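Local coordinates for protein alpha-1,4-endofucoidanase (Mariniflexile fucanivorans, PDB 6DNS) that hydrolyses fucoidan within the chain as a retaining endo-acting glycoside hydrolase of family GH107, with calcium ions bound to its catalytic part and Ig-like domains, at residues N195-Y200 against E233-D238; P431-G436 against V511-I516; G549-L554 against T586-G591. All blocks are in the same frame, centred on the assembly; numbering follows the deposited sequence.

Contact 1: residues N195-Y200 against E233-D238; sequences NGRRKY and EDECGD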
loop_
_atom_site.group_PDB
_atom_site.type_symbol
_atom_site.label_atom_id
_atom_site.label_comp_id
_atom_site.label_asym_id
_atom_site.label_seq_id
_atom_site.Cartn_x
_atom_site.Cartn_y
_atom_site.Cartn_z
ATOM N N ASN A 195 -21.338 25.534 1.217
ATOM C CA ASN A 195 -20.254 26.405 1.698
ATOM C C ASN A 195 -18.902 26.024 1.101
ATOM O O ASN A 195 -18.614 24.845 0.909
ATOM C CB ASN A 195 -20.148 26.359 3.231
ATOM C CG ASN A 195 -21.366 26.938 3.935
ATOM O OD1 ASN A 195 -22.308 27.416 3.302
ATOM N ND2 ASN A 195 -21.348 26.893 5.262
ATOM N N GLY A 196 -18.084 27.034 0.807
ATOM C CA GLY A 196 -16.708 26.835 0.358
ATOM C C GLY A 196 -16.621 26.054 -0.938
ATOM O O GLY A 196 -17.419 26.271 -1.854
ATOM N N ARG A 197 -15.672 25.119 -0.991
ATOM C CA ARG A 197 -15.436 24.283 -2.172
ATOM C C ARG A 197 -16.122 22.916 -2.020
ATOM O O ARG A 197 -15.502 21.867 -2.215
ATOM C CB ARG A 197 -13.922 24.138 -2.400
ATOM C CG ARG A 197 -13.243 25.443 -2.791
ATOM C CD ARG A 197 -11.727 25.349 -2.712
ATOM N NE ARG A 197 -11.232 25.399 -1.335
ATOM C CZ ARG A 197 -9.944 25.444 -0.980
ATOM N NH1 ARG A 197 -8.973 25.442 -1.896
ATOM N NH2 ARG A 197 -9.619 25.490 0.310
ATOM N N ARG A 198 -17.415 22.941 -1.695
ATOM C CA ARG A 198 -18.179 21.725 -1.394
ATOM C C ARG A 198 -18.387 20.871 -2.642
ATOM O O ARG A 198 -18.089 19.676 -2.629
ATOM C CB ARG A 198 -19.535 22.083 -0.774
ATOM C CG ARG A 198 -20.328 20.909 -0.212
ATOM C CD ARG A 198 -21.704 21.366 0.247
ATOM N NE ARG A 198 -22.588 20.248 0.582
ATOM C CZ ARG A 198 -22.631 19.608 1.755
ATOM N NH1 ARG A 198 -21.831 19.950 2.767
ATOM N NH2 ARG A 198 -23.491 18.606 1.918
ATOM N N LYS A 199 -18.895 21.488 -3.711
ATOM C CA LYS A 199 -19.148 20.783 -4.980
ATOM C C LYS A 199 -17.899 20.131 -5.587
ATOM O O LYS A 199 -18.001 19.091 -6.240
ATOM C CB LYS A 199 -19.811 21.712 -6.010
ATOM C CG LYS A 199 -18.946 22.854 -6.531
ATOM C CD LYS A 199 -19.722 23.703 -7.525
ATOM C CE LYS A 199 -18.970 24.972 -7.888
ATOM N NZ LYS A 199 -19.741 25.826 -8.833
ATOM N N TYR A 200 -16.736 20.743 -5.364
ATOM C CA TYR A 200 -15.456 20.207 -5.846
ATOM C C TYR A 200 -15.023 18.956 -5.072
ATOM O O TYR A 200 -14.401 18.060 -5.647
ATOM C CB TYR A 200 -14.358 21.279 -5.785
ATOM C CG TYR A 200 -14.693 22.528 -6.574
ATOM C CD1 TYR A 200 -14.686 22.515 -7.966
ATOM C CD2 TYR A 200 -15.033 23.719 -5.929
ATOM C CE1 TYR A 200 -14.999 23.653 -8.697
ATOM C CE2 TYR A 200 -15.349 24.863 -6.650
ATOM C CZ TYR A 200 -15.329 24.825 -8.033
ATOM O OH TYR A 200 -15.644 25.951 -8.753
ATOM N N GLU A 233 -16.024 19.568 7.552
ATOM C CA GLU A 233 -16.845 20.199 8.594
ATOM C C GLU A 233 -16.767 21.727 8.549
ATOM O O GLU A 233 -17.788 22.395 8.383
ATOM C CB GLU A 233 -16.447 19.693 9.988
ATOM C CG GLU A 233 -17.378 20.126 11.117
ATOM C CD GLU A 233 -16.844 19.786 12.495
ATOM O OE1 GLU A 233 -16.041 18.835 12.623
ATOM O OE2 GLU A 233 -17.240 20.471 13.461
ATOM N N ASP A 234 -15.556 22.266 8.693
ATOM C CA ASP A 234 -15.362 23.710 8.882
ATOM C C ASP A 234 -15.631 24.511 7.607
ATOM O O ASP A 234 -16.432 25.450 7.620
ATOM C CB ASP A 234 -13.950 24.013 9.401
ATOM C CG ASP A 234 -13.652 23.350 10.745
ATOM O OD1 ASP A 234 -14.594 22.903 11.434
ATOM O OD2 ASP A 234 -12.462 23.277 11.115
ATOM N N GLU A 235 -14.972 24.133 6.514
ATOM C CA GLU A 235 -15.119 24.840 5.238
ATOM C C GLU A 235 -16.448 24.510 4.560
ATOM O O GLU A 235 -17.234 25.412 4.256
ATOM C CB GLU A 235 -13.952 24.514 4.295
ATOM C CG GLU A 235 -13.865 25.408 3.064
ATOM C CD GLU A 235 -12.830 24.930 2.059
ATOM O OE1 GLU A 235 -11.712 24.556 2.473
ATOM O OE2 GLU A 235 -13.134 24.939 0.846
ATOM N N CYS A 236 -16.695 23.218 4.342
ATOM C CA CYS A 236 -17.811 22.754 3.506
ATOM C C CYS A 236 -19.145 22.526 4.239
ATOM O O CYS A 236 -20.167 22.295 3.590
ATOM C CB CYS A 236 -17.391 21.503 2.732
ATOM S SG CYS A 236 -15.970 21.797 1.647
ATOM N N GLY A 237 -19.136 22.574 5.570
ATOM C CA GLY A 237 -20.372 22.674 6.356
ATOM C C GLY A 237 -21.101 21.396 6.740
ATOM O O GLY A 237 -22.274 21.452 7.104
ATOM N N ASP A 238 -20.424 20.250 6.673
ATOM C CA ASP A 238 -20.955 19.005 7.252
ATOM C C ASP A 238 -20.793 19.028 8.773
ATOM O O ASP A 238 -20.140 19.918 9.321
ATOM C CB ASP A 238 -20.257 17.767 6.656
ATOM C CG ASP A 238 -20.864 17.316 5.331
ATOM O OD1 ASP A 238 -21.623 18.084 4.700
ATOM O OD2 ASP A 238 -20.576 16.172 4.918
HETATM O O HOH W 1 -22.805 23.614 3.057
HETATM O O HOH W 2 -24.088 17.013 4.238
#
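Arg197 meets Glu235 side-on, with two nitrogens gripping two oxygens: NE lies 2.9 Å from OE2 of Glu235 and NH2 lies 3.2 Å from its OE1. The guanidinium and carboxylate planes are only 22° apart, and OE2 also accepts a hydrogen bond from the backbone N of Arg197 through its anti lone pair. One oxygen thus holds both main chain and side chain of the residue at the N-cap position of helix 198-216. Were Glu235 an alanine, both that backbone N-H and the NE edge of the arginine would probably be left without their acceptor. Packing is close here: a side chain on Gly196 would run into CG of Glu235, and buried Cys236 sets SG 3.8 Å from CA of Arg198. The extended chain of Arg198 carries NH1 to OD1 of Asp238 (2.7 Å) and to O of Cys236 (3.0 Å), and a water bridges this buried pair from NH2 to OD1. The solvent side is looser; exposed Asn195 reaches Cys236 O through a water on its backbone N. Helices 198-216 and 228-235 flank strand 222-226 in sequence, in the parallel alpha/beta part of the chain, and helix 249-261 adjoins them through Ile250, touched by Cys236.

Contact 2: residues P431-G436 against V511-I516; sequences PAIYPG and VKLEVI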
loop_
_atom_site.group_PDB
_atom_site.type_symbol
_atom_site.label_atom_id
_atom_site.label_comp_id
_atom_site.label_asym_id
_atom_site.label_seq_id
_atom_site.Cartn_x
_atom_site.Cartn_y
_atom_site.Cartn_z
ATOM N N PRO A 431 2.515 -19.883 -4.897
ATOM C CA PRO A 431 2.867 -19.526 -6.281
ATOM C C PRO A 431 1.835 -19.970 -7.318
ATOM O O PRO A 431 1.044 -20.878 -7.060
ATOM C CB PRO A 431 4.189 -20.268 -6.510
ATOM C CG PRO A 431 4.796 -20.371 -5.159
ATOM C CD PRO A 431 3.651 -20.517 -4.198
ATOM N N ALA A 432 1.858 -19.323 -8.480
ATOM C CA ALA A 432 0.924 -19.635 -9.564
ATOM C C ALA A 432 1.237 -20.993 -10.196
ATOM O O ALA A 432 2.388 -21.439 -10.186
ATOM C CB ALA A 432 0.960 -18.541 -10.622
ATOM N N ILE A 433 0.201 -21.631 -10.745
ATOM C CA ILE A 433 0.340 -22.911 -11.443
ATOM C C ILE A 433 0.838 -22.612 -12.855
ATOM O O ILE A 433 0.241 -21.800 -13.565
ATOM C CB ILE A 433 -1.001 -23.693 -11.545
ATOM C CG1 ILE A 433 -1.662 -23.877 -10.170
ATOM C CG2 ILE A 433 -0.795 -25.064 -12.189
ATOM C CD1 ILE A 433 -3.048 -24.486 -10.245
ATOM N N TYR A 434 1.932 -23.265 -13.246
ATOM C CA TYR A 434 2.435 -23.232 -14.618
ATOM C C TYR A 434 2.195 -24.614 -15.234
ATOM O O TYR A 434 2.917 -25.560 -14.900
ATOM C CB TYR A 434 3.929 -22.894 -14.633
ATOM C CG TYR A 434 4.228 -21.455 -14.278
ATOM C CD1 TYR A 434 4.217 -21.025 -12.950
ATOM C CD2 TYR A 434 4.525 -20.519 -15.268
ATOM C CE1 TYR A 434 4.492 -19.704 -12.619
ATOM C CE2 TYR A 434 4.799 -19.195 -14.949
ATOM C CZ TYR A 434 4.782 -18.792 -13.623
ATOM O OH TYR A 434 5.053 -17.482 -13.302
ATOM N N PRO A 435 1.170 -24.748 -16.109
ATOM C CA PRO A 435 0.853 -26.049 -16.721
ATOM C C PRO A 435 2.052 -26.702 -17.415
ATOM O O PRO A 435 2.696 -26.068 -18.256
ATOM C CB PRO A 435 -0.240 -25.703 -17.742
ATOM C CG PRO A 435 -0.884 -24.477 -17.205
ATOM C CD PRO A 435 0.206 -23.707 -16.521
ATOM N N GLY A 436 2.362 -27.941 -17.030
ATOM C CA GLY A 436 3.502 -28.683 -17.581
ATOM C C GLY A 436 4.795 -28.595 -16.779
ATOM O O GLY A 436 5.600 -29.528 -16.812
ATOM N N VAL A 511 -6.130 -21.099 1.438
ATOM C CA VAL A 511 -5.151 -20.745 0.407
ATOM C C VAL A 511 -5.765 -20.879 -0.982
ATOM O O VAL A 511 -6.751 -21.596 -1.165
ATOM C CB VAL A 511 -3.866 -21.605 0.502
ATOM C CG1 VAL A 511 -3.090 -21.253 1.761
ATOM C CG2 VAL A 511 -4.181 -23.099 0.469
ATOM N N LYS A 512 -5.168 -20.180 -1.946
ATOM C CA LYS A 512 -5.638 -20.163 -3.329
ATOM C C LYS A 512 -4.536 -20.640 -4.270
ATOM O O LYS A 512 -3.353 -20.381 -4.033
ATOM C CB LYS A 512 -6.074 -18.751 -3.734
ATOM C CG LYS A 512 -7.228 -18.178 -2.916
ATOM C CD LYS A 512 -6.755 -17.370 -1.708
ATOM C CE LYS A 512 -7.915 -16.673 -1.010
ATOM N NZ LYS A 512 -7.468 -15.872 0.164
ATOM N N LEU A 513 -4.940 -21.342 -5.328
ATOM C CA LEU A 513 -4.045 -21.751 -6.410
ATOM C C LEU A 513 -4.661 -21.335 -7.740
ATOM O O LEU A 513 -5.727 -21.833 -8.111
ATOM C CB LEU A 513 -3.815 -23.269 -6.387
ATOM C CG LEU A 513 -2.536 -23.794 -5.729
ATOM C CD1 LEU A 513 -2.540 -25.317 -5.732
ATOM C CD2 LEU A 513 -1.286 -23.267 -6.422
ATOM N N GLU A 514 -3.988 -20.425 -8.444
ATOM C CA GLU A 514 -4.460 -19.903 -9.725
ATOM C C GLU A 514 -3.483 -20.258 -10.838
ATOM O O GLU A 514 -2.272 -20.310 -10.614
ATOM C CB GLU A 514 -4.609 -18.383 -9.653
ATOM C CG GLU A 514 -5.524 -17.898 -8.537
ATOM C CD GLU A 514 -5.842 -16.414 -8.627
ATOM O OE1 GLU A 514 -5.149 -15.682 -9.368
ATOM O OE2 GLU A 514 -6.796 -15.978 -7.950
ATOM N N VAL A 515 -4.016 -20.488 -12.037
ATOM C CA VAL A 515 -3.197 -20.775 -13.218
ATOM C C VAL A 515 -2.653 -19.462 -13.777
ATOM O O VAL A 515 -3.359 -18.450 -13.800
ATOM C CB VAL A 515 -3.998 -21.545 -14.295
ATOM C CG1 VAL A 515 -3.159 -21.773 -15.552
ATOM C CG2 VAL A 515 -4.489 -22.872 -13.728
ATOM N N ILE A 516 -1.393 -19.491 -14.212
ATOM C CA ILE A 516 -0.710 -18.303 -14.739
ATOM C C ILE A 516 -1.365 -17.791 -16.029
ATOM O O ILE A 516 -1.786 -18.577 -16.880
ATOM C CB ILE A 516 0.809 -18.566 -14.967
ATOM C CG1 ILE A 516 1.584 -17.258 -15.211
ATOM C CG2 ILE A 516 1.049 -19.541 -16.119
ATOM C CD1 ILE A 516 1.595 -16.298 -14.039
#
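Ile433 is joined to the chain around Val515 by two backbone hydrogen bonds, its N giving to O of Glu514 (2.8 Å) and its O receiving from N of Ile516 (2.9 Å). They make a single bridge between Ile433 and Val515, and the end-to-end directions of 431-435 and 513-516 are 61° apart. A CH-O contact from CA of Ala432 also reaches Glu514 O. The one aromatic interaction is a CH-pi contact: CG2 of Ile516 lies over a face of the Tyr434 ring, 4.1 Å from its centroid and 27° off the normal. Tyr434 sets out away from 511-516, and chi1 of -72° sets CG beside the backbone N, from where the ring reaches Ile516. Both segments belong to the putative Ig domain; 431-436, ahead of strand 439-444, bridges to the chain just past strand 506-513, which is consistent with first- and last-strand pairing in Ig-like folds. Apolar contacts make up the remainder. The side chains of Ile433 and Leu513 cross at about a right angle, CG1 of Ile433 3.8 Å from CD2 of Leu513, while CD1 of Ile433 meets CG2 of Val515. The other branch of Val515, CG1, packs 3.9 Å from CG of Pro435, and Ala432 CB touches CD1 of Ile516. Tyr494 and Pro486 also pack on Ile433, and the Tyr434 side chain comes within about 5 Å of that of Glu562.

Contact 3: residues G549-L554 against T586-G591; sequences GSLLKL and TWRLSG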
loop_
_atom_site.group_PDB
_atom_site.type_symbol
_atom_site.label_atom_id
_atom_site.label_comp_id
_atom_site.label_asym_id
_atom_site.label_seq_id
_atom_site.Cartn_x
_atom_site.Cartn_y
_atom_site.Cartn_z
ATOM N N GLY A 549 15.332 9.034 -18.594
ATOM C CA GLY A 549 14.502 8.189 -17.729
ATOM C C GLY A 549 13.592 7.261 -18.515
ATOM O O GLY A 549 12.739 7.723 -19.276
ATOM N N SER A 550 13.783 5.953 -18.333
ATOM C CA SER A 550 12.970 4.927 -18.999
ATOM C C SER A 550 12.963 3.631 -18.183
ATOM O O SER A 550 13.955 3.302 -17.527
ATOM C CB SER A 550 13.501 4.656 -20.410
ATOM O OG SER A 550 12.692 3.718 -21.101
ATOM N N LEU A 551 11.845 2.906 -18.239
ATOM C CA LEU A 551 11.637 1.706 -17.428
ATOM C C LEU A 551 11.531 0.450 -18.288
ATOM O O LEU A 551 10.866 0.458 -19.326
ATOM C CB LEU A 551 10.362 1.850 -16.591
ATOM C CG LEU A 551 10.301 3.031 -15.620
ATOM C CD1 LEU A 551 8.933 3.088 -14.957
ATOM C CD2 LEU A 551 11.400 2.948 -14.572
ATOM N N LEU A 552 12.198 -0.616 -17.846
ATOM C CA LEU A 552 12.062 -1.946 -18.434
ATOM C C LEU A 552 11.317 -2.821 -17.433
ATOM O O LEU A 552 11.790 -3.012 -16.308
ATOM C CB LEU A 552 13.436 -2.543 -18.737
ATOM C CG LEU A 552 14.300 -1.794 -19.756
ATOM C CD1 LEU A 552 15.700 -2.391 -19.800
ATOM C CD2 LEU A 552 13.664 -1.812 -21.138
ATOM N N LYS A 553 10.161 -3.346 -17.844
ATOM C CA LYS A 553 9.254 -4.064 -16.944
ATOM C C LYS A 553 9.000 -5.504 -17.390
ATOM O O LYS A 553 8.951 -5.792 -18.588
ATOM C CB LYS A 553 7.929 -3.304 -16.832
ATOM C CG LYS A 553 8.079 -1.934 -16.182
ATOM C CD LYS A 553 6.752 -1.338 -15.729
ATOM C CE LYS A 553 6.083 -0.501 -16.805
ATOM N NZ LYS A 553 4.853 0.155 -16.281
ATOM N N LEU A 554 8.835 -6.398 -16.412
ATOM C CA LEU A 554 8.522 -7.807 -16.672
ATOM C C LEU A 554 7.102 -7.920 -17.215
ATOM O O LEU A 554 6.176 -7.338 -16.649
ATOM C CB LEU A 554 8.657 -8.641 -15.392
ATOM C CG LEU A 554 8.482 -10.163 -15.498
ATOM C CD1 LEU A 554 9.609 -10.791 -16.303
ATOM C CD2 LEU A 554 8.412 -10.789 -14.114
ATOM N N THR A 586 11.175 -4.902 -12.306
ATOM C CA THR A 586 11.395 -3.530 -12.801
ATOM C C THR A 586 12.880 -3.150 -12.833
ATOM O O THR A 586 13.599 -3.359 -11.855
ATOM C CB THR A 586 10.643 -2.492 -11.936
ATOM O OG1 THR A 586 9.265 -2.871 -11.801
ATOM C CG2 THR A 586 10.729 -1.090 -12.555
ATOM N N TRP A 587 13.314 -2.588 -13.964
ATOM C CA TRP A 587 14.674 -2.069 -14.143
ATOM C C TRP A 587 14.602 -0.648 -14.704
ATOM O O TRP A 587 13.819 -0.385 -15.618
ATOM C CB TRP A 587 15.461 -2.964 -15.101
ATOM C CG TRP A 587 15.834 -4.290 -14.515
ATOM C CD1 TRP A 587 15.001 -5.343 -14.263
ATOM C CD2 TRP A 587 17.144 -4.709 -14.115
ATOM N NE1 TRP A 587 15.709 -6.389 -13.725
ATOM C CE2 TRP A 587 17.027 -6.030 -13.623
ATOM C CE3 TRP A 587 18.406 -4.096 -14.121
ATOM C CZ2 TRP A 587 18.127 -6.750 -13.138
ATOM C CZ3 TRP A 587 19.503 -4.815 -13.642
ATOM C CH2 TRP A 587 19.353 -6.128 -13.155
ATOM N N ARG A 588 15.424 0.255 -14.164
ATOM C CA ARG A 588 15.419 1.668 -14.560
ATOM C C ARG A 588 16.654 2.040 -15.385
ATOM O O ARG A 588 17.786 1.826 -14.948
ATOM C CB ARG A 588 15.335 2.567 -13.324
ATOM C CG ARG A 588 15.191 4.049 -13.655
ATOM C CD ARG A 588 14.545 4.839 -12.526
ATOM N NE ARG A 588 14.271 6.222 -12.922
ATOM C CZ ARG A 588 15.172 7.209 -12.983
ATOM N NH1 ARG A 588 16.454 7.006 -12.675
ATOM N NH2 ARG A 588 14.784 8.426 -13.362
ATOM N N LEU A 589 16.418 2.598 -16.574
ATOM C CA LEU A 589 17.471 3.181 -17.406
ATOM C C LEU A 589 17.549 4.682 -17.132
ATOM O O LEU A 589 16.524 5.366 -17.142
ATOM C CB LEU A 589 17.187 2.940 -18.891
ATOM C CG LEU A 589 17.193 1.485 -19.368
ATOM C CD1 LEU A 589 16.613 1.379 -20.771
ATOM C CD2 LEU A 589 18.597 0.899 -19.325
ATOM N N SER A 590 18.760 5.185 -16.895
ATOM C CA SER A 590 18.975 6.603 -16.585
ATOM C C SER A 590 20.334 7.091 -17.115
ATOM O O SER A 590 20.973 6.399 -17.915
ATOM C CB SER A 590 18.857 6.822 -15.069
ATOM O OG SER A 590 20.024 6.397 -14.386
ATOM N N GLY A 591 20.749 8.287 -16.692
ATOM C CA GLY A 591 22.081 8.818 -16.987
ATOM C C GLY A 591 22.055 9.957 -17.990
ATOM O O GLY A 591 21.146 10.047 -18.817
#
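Leu552 and Leu589 lean obliquely against each other across the two strands, CD1 of Leu552 4.0 Å from CD1 of Leu589. They are diagonal neighbours on the face that also carries Ser550 and Trp587. Directly across from Leu552 is Trp587, and the two begin side by side, CB to CB at 4.2 Å, but then part: the indole turns away from 549-554 and touches Leu579 and Gln581 of strand 578-583. Leu589 also touches Leu539. The backbones beneath these side chains run antiparallel, with 157° between their directions. Ser550 and Leu589 form one hydrogen-bonded pair, with Ser550 N to Leu589 O at 3.0 Å and Leu589 N to Ser550 O at 2.7 Å; in the next, Leu552 N to Trp587 O and Trp587 N to Leu552 O are both 2.8 Å. Strand 586-591 is the middle member of a three-stranded antiparallel sheet in the bacterial Ig domain, between strand 548-553 and its hairpin partner 578-583. On the other face stand Leu551, Lys553, Thr586 and Arg588. Leu551 and Arg588 are a non-hydrogen-bonded pair whose side chains cross, CD2 of Leu551 resting 4.1 Å from CG of Arg588. With CG opposite the main-chain N (chi1 -175°) and the chain straight to NE, Arg588 offers its aliphatic stem to the leucine and carries the guanidinium on toward the Gly549 end. This face looks toward the catalytic part of the chain: Thr586 OG1 is hydrogen-bonded to NE of Arg64, Lys553 NZ to O of Val126, and Leu551 touches Asp127.

In the fold
The three contacts share no helix or strand: contact 1 joins helix ends of the catalytic part, contact 2 lies in the putative Ig domain and contact 3 in the bacterial Ig domain. Contacts 1 and 2 stand on opposite sides of the chain's centre, whereas contacts 2 and 3 approach to about 8 Å at their nearest atoms. Each mixes core and surface. Contact 1 sets a buried Arg198–Asp238 salt bridge and Cys236 against exposed Asn195 and Gly237; contact 2 buries Ile433 and Leu513 beside a single backbone bridge; contact 3, a regular strand pairing, buries Leu552, Thr586, Trp587 and Leu589, with a mostly apolar face and a mixed one, on which Leu551 stands among Lys553, Thr586 and Arg588.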